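Local coordinates for uncharacterized protein (Bacteroides ovatus CL02T12C04, PDB 6PTM) that probably hydrolyses carrageenan oligosaccharides as an exo-carrageenase of glycoside hydrolase family 42, at residues A[292-304]-A[398-410]. Sequence-based numbering, arbitrary orientation.
Sequences NEPHWNCIEKTWA and NLWSDNKRDSGID. With EDO (1,2-ethanediol), chain D.
Asp406 and Ser407 pack against Trp296, Asn297, Cys298 and Ile299, joining two loops that follow neighbouring parallel strands, 288-292 and 391-394, of what is probably the (beta/alpha)8 barrel expected of a GH42 enzyme. Asp406 has the largest area buried by the contact, followed by Ser407. Its CB already points at the facing loop, and a chi1 of 64° tucks CG in between N and C, bringing OD2 to Cys298. There OD2 accepts a hydrogen bond from the backbone N of Cys298 at 3.2 Å through its anti lone pair, while Ile299 crosses the Asp406 side chain at about a right angle and lays CD1 3.6 Å from Asp406 CG. Two waters complete the grip: one donates to both Asp406 OD1 and Asn297 OD1, the other to both Asp406 OD2 and Thr302 OG1. The threonine hydroxyl in turn donates to Ile299 O, within the type II beta turn from Ile299 to Thr302. With an alanine at Asp406, the Cys298 N-H is likely to lose its acceptor and each water one of its protein partners. Asn297 OD1 lies 3.2 Å from Ser407 CA, and the other branch of this amide, ND2, donates to Trp303 O at 2.9 Å. Ser407 OG turns back on its own chain to accept from Ile409 N, an ST turn. Beyond it, Ile409 CD1 comes to the edge of the Trp296 ring and lies 4.2 Å from Pro294 CG; helix 358-385 also packs on this indole. The direct backbone link is Trp296 N to Ser407 O, 2.8 Å long with 159° at the hydrogen, the donor tilted 30° from the carbonyl plane.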
# COMPACT_ATOMS: atom_id res chain seq x y z
N ASN A 292 -9.68 6.11 8.52
CA ASN A 292 -9.39 6.62 7.15
C ASN A 292 -8.30 7.71 7.18
O ASN A 292 -8.59 8.81 7.65
CB ASN A 292 -10.69 7.21 6.60
CG ASN A 292 -10.59 7.61 5.15
OD1 ASN A 292 -10.98 6.87 4.22
ND2 ASN A 292 -10.08 8.79 4.95
N GLU A 293 -7.13 7.46 6.58
CA GLU A 293 -6.04 8.45 6.33
C GLU A 293 -5.85 9.32 7.56
O GLU A 293 -5.98 10.55 7.50
CB GLU A 293 -6.33 9.34 5.11
CG GLU A 293 -6.37 8.55 3.81
CD GLU A 293 -6.21 9.41 2.56
OE1 GLU A 293 -6.51 10.63 2.65
OE2 GLU A 293 -5.78 8.88 1.53
N PRO A 294 -5.62 8.71 8.74
CA PRO A 294 -5.32 9.48 9.94
C PRO A 294 -4.01 10.27 9.80
O PRO A 294 -3.07 9.82 9.11
CB PRO A 294 -5.19 8.39 11.02
CG PRO A 294 -4.66 7.24 10.23
CD PRO A 294 -5.51 7.26 8.97
N HIS A 295 -4.00 11.46 10.43
CA HIS A 295 -2.80 12.29 10.62
C HIS A 295 -3.17 13.45 11.54
O HIS A 295 -4.38 13.88 11.53
CB HIS A 295 -2.16 12.72 9.28
CG HIS A 295 -3.11 13.07 8.17
ND1 HIS A 295 -3.63 14.32 8.02
CD2 HIS A 295 -3.58 12.34 7.12
CE1 HIS A 295 -4.43 14.35 6.96
NE2 HIS A 295 -4.39 13.16 6.37
N TRP A 296 -2.19 13.83 12.35
CA TRP A 296 -2.26 14.89 13.38
C TRP A 296 -1.13 15.88 13.13
O TRP A 296 -0.31 16.12 14.05
CB TRP A 296 -2.20 14.26 14.77
CG TRP A 296 -3.47 13.55 15.14
CD1 TRP A 296 -4.48 14.07 15.89
CD2 TRP A 296 -3.89 12.23 14.77
NE1 TRP A 296 -5.49 13.16 16.04
CE2 TRP A 296 -5.15 12.01 15.39
CE3 TRP A 296 -3.31 11.19 14.04
CZ2 TRP A 296 -5.85 10.82 15.25
CZ3 TRP A 296 -4.00 10.01 13.91
CH2 TRP A 296 -5.26 9.83 14.50
N ASN A 297 -1.05 16.36 11.88
CA ASN A 297 0.00 17.31 11.46
C ASN A 297 -0.05 18.52 12.40
O ASN A 297 -1.15 18.97 12.75
CB ASN A 297 -0.14 17.78 10.02
CG ASN A 297 -0.05 16.66 9.00
OD1 ASN A 297 0.54 15.62 9.28
ND2 ASN A 297 -0.55 16.91 7.79
N CYS A 298 1.12 19.01 12.78
CA CYS A 298 1.29 19.95 13.90
C CYS A 298 2.41 20.96 13.58
O CYS A 298 3.02 21.46 14.52
CB CYS A 298 1.54 19.15 15.18
SG CYS A 298 3.08 18.20 15.16
N ILE A 299 2.69 21.22 12.31
CA ILE A 299 3.61 22.32 11.88
C ILE A 299 2.75 23.48 11.38
O ILE A 299 1.90 23.33 10.47
CB ILE A 299 4.66 21.84 10.87
CG1 ILE A 299 5.56 20.79 11.51
CG2 ILE A 299 5.45 23.03 10.32
CD1 ILE A 299 6.53 20.12 10.57
N GLU A 300 2.88 24.64 12.01
CA GLU A 300 1.94 25.73 11.70
C GLU A 300 2.06 26.09 10.20
O GLU A 300 3.18 26.05 9.69
CB GLU A 300 2.23 26.93 12.58
CG GLU A 300 1.13 27.96 12.47
CD GLU A 300 1.17 28.92 13.63
OE1 GLU A 300 0.13 29.59 13.82
OE2 GLU A 300 2.24 28.99 14.32
N LYS A 301 0.94 26.46 9.57
CA LYS A 301 0.89 26.94 8.15
C LYS A 301 1.08 25.78 7.17
O LYS A 301 1.44 26.06 6.02
CB LYS A 301 2.04 27.91 7.81
CG LYS A 301 2.27 29.08 8.76
CD LYS A 301 1.05 29.94 8.96
CE LYS A 301 1.31 31.06 9.93
NZ LYS A 301 0.10 31.89 10.11
N THR A 302 0.98 24.52 7.60
CA THR A 302 1.09 23.37 6.69
C THR A 302 -0.29 22.73 6.60
O THR A 302 -1.11 22.90 7.53
CB THR A 302 2.18 22.38 7.11
OG1 THR A 302 1.72 21.78 8.32
CG2 THR A 302 3.54 23.03 7.25
N TRP A 303 -0.48 21.97 5.52
CA TRP A 303 -1.74 21.27 5.19
C TRP A 303 -2.15 20.36 6.36
O TRP A 303 -1.28 19.59 6.86
CB TRP A 303 -1.53 20.49 3.90
CG TRP A 303 -2.58 19.45 3.68
CD1 TRP A 303 -3.87 19.66 3.27
CD2 TRP A 303 -2.43 18.04 3.89
NE1 TRP A 303 -4.53 18.46 3.21
CE2 TRP A 303 -3.68 17.45 3.59
CE3 TRP A 303 -1.37 17.21 4.30
CZ2 TRP A 303 -3.87 16.07 3.68
CZ3 TRP A 303 -1.57 15.84 4.40
CH2 TRP A 303 -2.81 15.29 4.09
N ALA A 304 -3.43 20.46 6.73
CA ALA A 304 -4.14 19.63 7.73
C ALA A 304 -3.46 19.74 9.10
O ALA A 304 -3.58 18.81 9.85
CB ALA A 304 -4.21 18.18 7.28
N ASN A 398 2.98 7.52 2.13
CA ASN A 398 3.89 8.68 1.91
C ASN A 398 4.15 9.39 3.26
O ASN A 398 5.15 10.11 3.33
CB ASN A 398 3.45 9.61 0.74
CG ASN A 398 2.17 10.40 0.93
OD1 ASN A 398 1.49 10.32 1.94
ND2 ASN A 398 1.88 11.27 -0.02
N LEU A 399 3.39 9.14 4.32
CA LEU A 399 3.72 9.69 5.66
C LEU A 399 4.98 9.00 6.22
O LEU A 399 5.56 9.53 7.15
CB LEU A 399 2.53 9.59 6.60
CG LEU A 399 1.31 10.43 6.24
CD1 LEU A 399 0.21 10.25 7.26
CD2 LEU A 399 1.69 11.89 6.14
N TRP A 400 5.42 7.89 5.62
CA TRP A 400 6.76 7.30 5.84
C TRP A 400 7.67 7.48 4.61
O TRP A 400 8.85 7.78 4.84
CB TRP A 400 6.66 5.82 6.18
CG TRP A 400 7.99 5.19 6.39
CD1 TRP A 400 8.70 5.10 7.55
CD2 TRP A 400 8.76 4.48 5.40
NE1 TRP A 400 9.87 4.42 7.34
CE2 TRP A 400 9.93 4.03 6.03
CE3 TRP A 400 8.59 4.22 4.04
CZ2 TRP A 400 10.93 3.35 5.35
CZ3 TRP A 400 9.55 3.50 3.37
CH2 TRP A 400 10.72 3.09 4.02
N SER A 401 7.18 7.26 3.38
CA SER A 401 8.09 7.24 2.19
C SER A 401 8.52 8.68 1.83
O SER A 401 9.58 8.81 1.21
CB SER A 401 7.48 6.50 1.01
OG SER A 401 6.22 7.04 0.64
N ASP A 402 7.75 9.71 2.18
CA ASP A 402 8.15 11.14 2.02
C ASP A 402 8.80 11.61 3.34
O ASP A 402 8.94 10.81 4.28
CB ASP A 402 7.01 12.03 1.53
CG ASP A 402 6.66 11.86 0.05
OD1 ASP A 402 7.45 11.25 -0.70
OD2 ASP A 402 5.57 12.29 -0.34
N ASN A 403 9.25 12.88 3.37
CA ASN A 403 10.20 13.38 4.39
C ASN A 403 9.52 13.80 5.70
O ASN A 403 10.25 13.84 6.72
CB ASN A 403 11.03 14.53 3.82
CG ASN A 403 11.96 14.07 2.73
OD1 ASN A 403 12.68 13.08 2.91
ND2 ASN A 403 11.92 14.68 1.57
N LYS A 404 8.23 14.10 5.70
CA LYS A 404 7.53 14.70 6.86
C LYS A 404 7.30 13.65 7.96
O LYS A 404 6.90 12.50 7.63
CB LYS A 404 6.25 15.39 6.38
CG LYS A 404 6.48 16.50 5.34
CD LYS A 404 5.22 17.26 4.93
N ARG A 405 7.49 14.06 9.22
CA ARG A 405 7.29 13.19 10.41
C ARG A 405 6.49 13.93 11.49
O ARG A 405 6.60 13.51 12.64
CB ARG A 405 8.66 12.70 10.90
CG ARG A 405 9.29 11.63 10.02
CD ARG A 405 8.41 10.38 9.90
NE ARG A 405 9.10 9.32 9.18
CZ ARG A 405 9.26 9.26 7.86
NH1 ARG A 405 8.71 10.18 7.06
NH2 ARG A 405 9.97 8.27 7.35
N ASP A 406 5.66 14.93 11.14
CA ASP A 406 4.83 15.65 12.12
C ASP A 406 3.42 15.06 12.21
O ASP A 406 2.63 15.58 13.00
CB ASP A 406 4.79 17.15 11.80
CG ASP A 406 4.14 17.44 10.47
OD1 ASP A 406 4.66 16.93 9.44
OD2 ASP A 406 3.09 18.09 10.50
N SER A 407 3.09 14.03 11.43
CA SER A 407 1.70 13.50 11.32
C SER A 407 1.31 12.68 12.56
O SER A 407 0.13 12.39 12.69
CB SER A 407 1.55 12.62 10.10
OG SER A 407 2.41 11.50 10.21
N GLY A 408 2.28 12.22 13.35
CA GLY A 408 2.04 11.29 14.48
C GLY A 408 1.89 9.85 13.98
O GLY A 408 1.52 8.95 14.77
N ILE A 409 2.18 9.63 12.70
CA ILE A 409 2.10 8.29 12.08
C ILE A 409 3.48 7.64 12.12
O ILE A 409 4.42 8.08 11.36
CB ILE A 409 1.53 8.39 10.65
CG1 ILE A 409 0.12 8.97 10.69
CG2 ILE A 409 1.58 7.05 9.96
CD1 ILE A 409 -0.87 8.25 11.61
N ASP A 410 3.56 6.59 12.93
CA ASP A 410 4.75 5.73 13.12
C ASP A 410 4.46 4.44 12.35
O ASP A 410 3.77 3.58 12.89
CB ASP A 410 5.02 5.53 14.61
CG ASP A 410 6.22 4.65 14.97
OD1 ASP A 410 6.73 3.91 14.08
OD2 ASP A 410 6.62 4.69 16.14
C1 EDO D . 11.76 10.57 -1.37
O1 EDO D . 10.82 9.52 -1.23
C2 EDO D . 11.32 11.80 -0.73
O2 EDO D . 9.97 12.09 -1.02
O HOH W 1 2.89 15.33 7.94
O HOH W 2 2.83 19.24 8.04